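Long-range contact in adhesion G-protein coupled receptor G6 (Danio rerio, PDB 6V55), which is a calcium-binding adhesion G-protein-coupled receptor linked to myelination, probably using its large extracellular region in cell adhesion and signalling: residues Thr130-Val142 / Val296-Ser310. Residues are numbered along the deposited sequence; the frame is centred on the assembly and turned at random.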
loop_
_atom_site.group_PDB
_atom_site.type_symbol
_atom_site.label_atom_id
_atom_site.label_comp_id
_atom_site.label_asym_id
_atom_site.label_seq_id
_atom_site.Cartn_x
_atom_site.Cartn_y
_atom_site.Cartn_z
ATOM N N THR A 130 37.865 24.015 9.630
ATOM C CA THR A 130 36.724 23.137 9.898
ATOM C C THR A 130 35.851 23.897 10.901
ATOM O O THR A 130 35.804 23.601 12.101
ATOM C CB THR A 130 37.138 21.756 10.423
ATOM O OG1 THR A 130 35.996 21.083 10.976
ATOM C CG2 THR A 130 38.240 21.859 11.440
ATOM N N ILE A 131 35.165 24.911 10.382
ATOM C CA ILE A 131 34.439 25.879 11.189
ATOM C C ILE A 131 33.009 25.390 11.345
ATOM O O ILE A 131 32.311 25.144 10.356
ATOM C CB ILE A 131 34.495 27.275 10.545
ATOM C CG1 ILE A 131 35.939 27.791 10.517
ATOM C CG2 ILE A 131 33.616 28.273 11.290
ATOM C CD1 ILE A 131 36.539 27.861 9.137
ATOM N N LEU A 132 32.570 25.252 12.590
ATOM C CA LEU A 132 31.226 24.780 12.915
ATOM C C LEU A 132 30.483 25.963 13.532
ATOM O O LEU A 132 30.426 26.131 14.755
ATOM C CB LEU A 132 31.281 23.577 13.853
ATOM C CG LEU A 132 31.588 22.229 13.198
ATOM C CD1 LEU A 132 33.075 21.955 13.072
ATOM C CD2 LEU A 132 30.941 21.137 13.998
ATOM N N ARG A 133 29.921 26.797 12.659
ATOM C CA ARG A 133 29.475 28.130 13.018
ATOM C C ARG A 133 27.964 28.267 12.939
ATOM O O ARG A 133 27.267 27.472 12.302
ATOM C CB ARG A 133 30.098 29.184 12.102
ATOM C CG ARG A 133 29.884 28.907 10.631
ATOM C CD ARG A 133 30.091 30.156 9.765
ATOM N NE ARG A 133 29.105 31.222 9.978
ATOM C CZ ARG A 133 29.288 32.485 9.584
ATOM N NH1 ARG A 133 30.421 32.820 8.979
ATOM N NH2 ARG A 133 28.360 33.421 9.805
ATOM N N VAL A 134 27.477 29.304 13.626
ATOM C CA VAL A 134 26.158 29.853 13.343
ATOM C C VAL A 134 26.147 30.339 11.898
ATOM O O VAL A 134 27.135 30.906 11.411
ATOM C CB VAL A 134 25.840 30.960 14.364
ATOM C CG1 VAL A 134 24.491 31.610 14.121
ATOM C CG2 VAL A 134 25.860 30.363 15.762
ATOM N N SER A 135 25.067 30.043 11.176
ATOM C CA SER A 135 25.078 30.372 9.759
ATOM C C SER A 135 24.756 31.847 9.561
ATOM O O SER A 135 24.148 32.500 10.417
ATOM C CB SER A 135 24.097 29.495 8.976
ATOM O OG SER A 135 22.890 30.145 8.712
ATOM N N ASN A 136 25.135 32.365 8.388
ATOM C CA ASN A 136 24.955 33.789 8.099
ATOM C C ASN A 136 23.509 34.175 7.795
ATOM O O ASN A 136 23.226 35.380 7.721
ATOM C CB ASN A 136 25.864 34.215 6.952
ATOM C CG ASN A 136 25.893 33.204 5.823
ATOM O OD1 ASN A 136 24.994 32.360 5.692
ATOM N ND2 ASN A 136 26.950 33.264 5.008
ATOM N N SER A 137 22.598 33.187 7.665
ATOM C CA SER A 137 21.151 33.397 7.793
ATOM C C SER A 137 20.764 34.131 9.085
ATOM O O SER A 137 19.807 34.920 9.089
ATOM C CB SER A 137 20.444 32.030 7.709
ATOM O OG SER A 137 19.145 32.028 8.274
ATOM N N ILE A 138 21.509 33.914 10.174
ATOM C CA ILE A 138 21.262 34.555 11.462
ATOM C C ILE A 138 22.211 35.741 11.636
ATOM O O ILE A 138 23.426 35.617 11.421
ATOM C CB ILE A 138 21.420 33.540 12.608
ATOM C CG1 ILE A 138 20.614 32.267 12.290
ATOM C CG2 ILE A 138 20.990 34.152 13.921
ATOM C CD1 ILE A 138 19.110 32.517 12.083
ATOM N N SER A 139 21.651 36.891 12.021
ATOM C CA SER A 139 22.417 38.085 12.372
ATOM C C SER A 139 22.458 38.218 13.886
ATOM O O SER A 139 21.411 38.379 14.529
ATOM C CB SER A 139 21.804 39.345 11.758
ATOM O OG SER A 139 20.381 39.284 11.744
ATOM N N ILE A 140 23.660 38.173 14.452
ATOM C CA ILE A 140 23.827 38.296 15.896
ATOM C C ILE A 140 23.843 39.774 16.263
ATOM O O ILE A 140 24.734 40.514 15.810
ATOM C CB ILE A 140 25.104 37.592 16.385
ATOM C CG1 ILE A 140 25.038 36.096 16.081
ATOM C CG2 ILE A 140 25.289 37.806 17.869
ATOM C CD1 ILE A 140 26.376 35.429 16.200
ATOM N N PRO A 141 22.911 40.240 17.095
ATOM C CA PRO A 141 22.809 41.667 17.398
ATOM C C PRO A 141 23.927 42.147 18.309
ATOM O O PRO A 141 24.828 41.407 18.693
ATOM C CB PRO A 141 21.461 41.772 18.113
ATOM C CG PRO A 141 21.250 40.433 18.704
ATOM C CD PRO A 141 21.801 39.480 17.697
ATOM N N VAL A 142 23.851 43.434 18.629
ATOM C CA VAL A 142 24.649 44.010 19.694
ATOM C C VAL A 142 24.152 43.458 21.022
ATOM O O VAL A 142 22.941 43.448 21.278
ATOM C CB VAL A 142 24.571 45.540 19.623
ATOM C CG1 VAL A 142 24.984 46.188 20.933
ATOM C CG2 VAL A 142 25.437 46.025 18.453
ATOM N N VAL A 296 18.288 34.185 19.813
ATOM C CA VAL A 296 19.189 34.583 18.749
ATOM C C VAL A 296 19.656 33.369 17.984
ATOM O O VAL A 296 19.514 33.300 16.764
ATOM C CB VAL A 296 20.384 35.380 19.309
ATOM C CG1 VAL A 296 21.313 35.782 18.186
ATOM C CG2 VAL A 296 19.888 36.582 20.087
ATOM N N VAL A 297 20.218 32.388 18.690
ATOM C CA VAL A 297 20.678 31.134 18.113
ATOM C C VAL A 297 19.932 30.012 18.828
ATOM O O VAL A 297 19.823 30.020 20.059
ATOM C CB VAL A 297 22.208 30.980 18.251
ATOM C CG1 VAL A 297 22.679 29.698 17.655
ATOM C CG2 VAL A 297 22.937 32.127 17.566
ATOM N N ASP A 298 19.381 29.079 18.056
ATOM C CA ASP A 298 18.713 27.893 18.576
ATOM C C ASP A 298 19.352 26.649 17.970
ATOM O O ASP A 298 19.975 26.707 16.904
ATOM C CB ASP A 298 17.206 27.941 18.265
ATOM C CG ASP A 298 16.408 26.893 19.019
ATOM O OD1 ASP A 298 16.669 26.669 20.217
ATOM O OD2 ASP A 298 15.516 26.278 18.397
ATOM N N TRP A 299 19.217 25.529 18.678
ATOM C CA TRP A 299 19.714 24.237 18.224
ATOM C C TRP A 299 18.751 23.641 17.219
ATOM O O TRP A 299 17.840 22.877 17.559
ATOM C CB TRP A 299 19.910 23.295 19.401
ATOM C CG TRP A 299 20.866 22.160 19.164
ATOM C CD1 TRP A 299 20.578 20.834 19.281
ATOM C CD2 TRP A 299 22.286 22.237 18.908
ATOM N NE1 TRP A 299 21.705 20.082 19.060
ATOM C CE2 TRP A 299 22.765 20.916 18.829
ATOM C CE3 TRP A 299 23.184 23.292 18.693
ATOM C CZ2 TRP A 299 24.094 20.617 18.545
ATOM C CZ3 TRP A 299 24.520 22.990 18.424
ATOM C CH2 TRP A 299 24.955 21.662 18.348
ATOM N N ASP A 300 18.993 23.977 15.966
ATOM C CA ASP A 300 18.050 23.831 14.881
ATOM C C ASP A 300 18.878 24.103 13.642
ATOM O O ASP A 300 19.694 25.032 13.644
ATOM C CB ASP A 300 16.889 24.819 15.031
ATOM C CG ASP A 300 15.737 24.520 14.113
ATOM O OD1 ASP A 300 15.891 24.665 12.872
ATOM O OD2 ASP A 300 14.667 24.154 14.647
ATOM N N HIS A 301 18.687 23.273 12.611
ATOM C CA HIS A 301 19.619 23.222 11.493
ATOM C C HIS A 301 19.633 24.495 10.661
ATOM O O HIS A 301 20.683 24.821 10.094
ATOM C CB HIS A 301 19.276 22.057 10.589
ATOM C CG HIS A 301 19.711 20.739 11.124
ATOM N ND1 HIS A 301 21.006 20.281 10.997
ATOM C CD2 HIS A 301 19.022 19.767 11.768
ATOM C CE1 HIS A 301 21.098 19.085 11.549
ATOM N NE2 HIS A 301 19.909 18.750 12.025
ATOM N N SER A 302 18.522 25.250 10.646
ATOM C CA SER A 302 18.458 26.518 9.924
ATOM C C SER A 302 19.374 27.602 10.513
ATOM O O SER A 302 19.683 28.572 9.808
ATOM C CB SER A 302 17.011 27.026 9.901
ATOM O OG SER A 302 16.456 27.091 11.209
ATOM N N TYR A 303 19.828 27.445 11.771
ATOM C CA TYR A 303 20.702 28.395 12.458
ATOM C C TYR A 303 22.197 28.116 12.277
ATOM O O TYR A 303 23.008 28.973 12.641
ATOM C CB TYR A 303 20.403 28.395 13.966
ATOM C CG TYR A 303 19.065 28.978 14.401
ATOM C CD1 TYR A 303 17.904 28.220 14.368
ATOM C CD2 TYR A 303 18.975 30.279 14.890
ATOM C CE1 TYR A 303 16.679 28.748 14.785
ATOM C CE2 TYR A 303 17.755 30.822 15.305
ATOM C CZ TYR A 303 16.619 30.044 15.252
ATOM O OH TYR A 303 15.432 30.581 15.683
ATOM N N TRP A 304 22.582 26.950 11.734
ATOM C CA TRP A 304 23.962 26.466 11.792
ATOM C C TRP A 304 24.447 25.968 10.432
ATOM O O TRP A 304 23.658 25.617 9.552
ATOM C CB TRP A 304 24.109 25.308 12.803
ATOM C CG TRP A 304 23.842 25.664 14.238
ATOM C CD1 TRP A 304 22.636 25.635 14.894
ATOM C CD2 TRP A 304 24.805 26.098 15.200
ATOM N NE1 TRP A 304 22.792 26.036 16.206
ATOM C CE2 TRP A 304 24.117 26.320 16.418
ATOM C CE3 TRP A 304 26.183 26.323 15.150
ATOM C CZ2 TRP A 304 24.765 26.747 17.572
ATOM C CZ3 TRP A 304 26.826 26.761 16.291
ATOM C CH2 TRP A 304 26.116 26.973 17.488
ATOM N N THR A 305 25.775 25.929 10.271
ATOM C CA THR A 305 26.429 25.108 9.246
ATOM C C THR A 305 27.289 24.089 9.980
ATOM O O THR A 305 28.433 24.373 10.353
ATOM C CB THR A 305 27.288 25.919 8.280
ATOM O OG1 THR A 305 28.456 26.407 8.956
ATOM C CG2 THR A 305 26.510 27.065 7.729
ATOM N N ILE A 306 26.728 22.909 10.189
ATOM C CA ILE A 306 27.432 21.780 10.776
ATOM C C ILE A 306 27.337 20.635 9.777
ATOM O O ILE A 306 26.228 20.237 9.400
ATOM C CB ILE A 306 26.835 21.366 12.131
ATOM C CG1 ILE A 306 26.947 22.508 13.140
ATOM C CG2 ILE A 306 27.530 20.120 12.656
ATOM C CD1 ILE A 306 25.974 22.368 14.283
ATOM N N PRO A 307 28.457 20.092 9.305
ATOM C CA PRO A 307 28.401 18.966 8.363
ATOM C C PRO A 307 27.910 17.680 9.026
ATOM O O PRO A 307 27.833 17.554 10.255
ATOM C CB PRO A 307 29.852 18.835 7.880
ATOM C CG PRO A 307 30.500 20.165 8.206
ATOM C CD PRO A 307 29.825 20.623 9.460
ATOM N N GLY A 308 27.544 16.716 8.165
ATOM C CA GLY A 308 27.090 15.406 8.613
ATOM C C GLY A 308 28.166 14.567 9.280
ATOM O O GLY A 308 27.839 13.693 10.094
ATOM N N SER A 309 29.447 14.860 8.996
ATOM C CA SER A 309 30.583 14.181 9.615
ATOM C C SER A 309 30.707 14.466 11.110
ATOM O O SER A 309 31.436 13.743 11.800
ATOM C CB SER A 309 31.887 14.605 8.931
ATOM O OG SER A 309 31.699 14.795 7.540
ATOM N N SER A 310 30.042 15.505 11.625
ATOM C CA SER A 310 30.070 15.826 13.046
ATOM C C SER A 310 28.666 15.816 13.658
ATOM O O SER A 310 28.360 16.634 14.525
ATOM C CB SER A 310 30.735 17.182 13.285
ATOM O OG SER A 310 31.815 17.399 12.391
HETATM O O HOH W 1 20.231 28.731 7.098
#
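Val134 and Trp304 face each other as an antiparallel non-hydrogen-bonded pair, their CA atoms 4.3 Å apart, and a backbone hydrogen bond lies on either side of them. Thr305 N gives a bond to Arg133 O (3.0 Å), and Ser135 N another to Tyr303 O (2.7 Å). The Trp304 side chain has CG anti to the carbonyl carbon (chi1 -64°), which brings the six-membered ring alongside the backbone and side chain of Val134. Val134 CG2 sits over one face of that ring as a CH-pi contact, 3.9 Å from the centroid, and Trp299 CZ3 covers the opposite face of the indole. The ring is held further by Trp304 NE1, which donates to Asp298 O at 3.0 Å along a bent path. With an alanine here, Val134 and Trp299 would probably lose the ring packed between them, and Asp298 O its indole donor. Val134 also meets Val297 tip to tip, Val134 CG2 3.8 Å from Val297 CG1. Further along, Ile138 crosses the Tyr303 ring obliquely, Ile138 CD1 3.6 Å from Tyr303 CD2, while Pro141 CD abuts Val296 CG1. At the other end Leu132 CD2 packs on Ile306 CG2 (3.8 Å), the two side chains crossing at about a right angle. Beside the Ser135-Tyr303 bond, a water donates to Ser302 O and makes a weak hydrogen bond with Ser135 OG, linking the segments. Both belong to the pentraxin-like domain, whose antiparallel sheets are consistent with a concanavalin-type sandwich. Leu132 and Val134 make backbone bonds to Ile251 and Leu249, and Val296 and Val297 form a classic beta bulge opposite Leu275, so the contact links strand 248-251, at the edge of one sheet, with strand 268-276, inside the other.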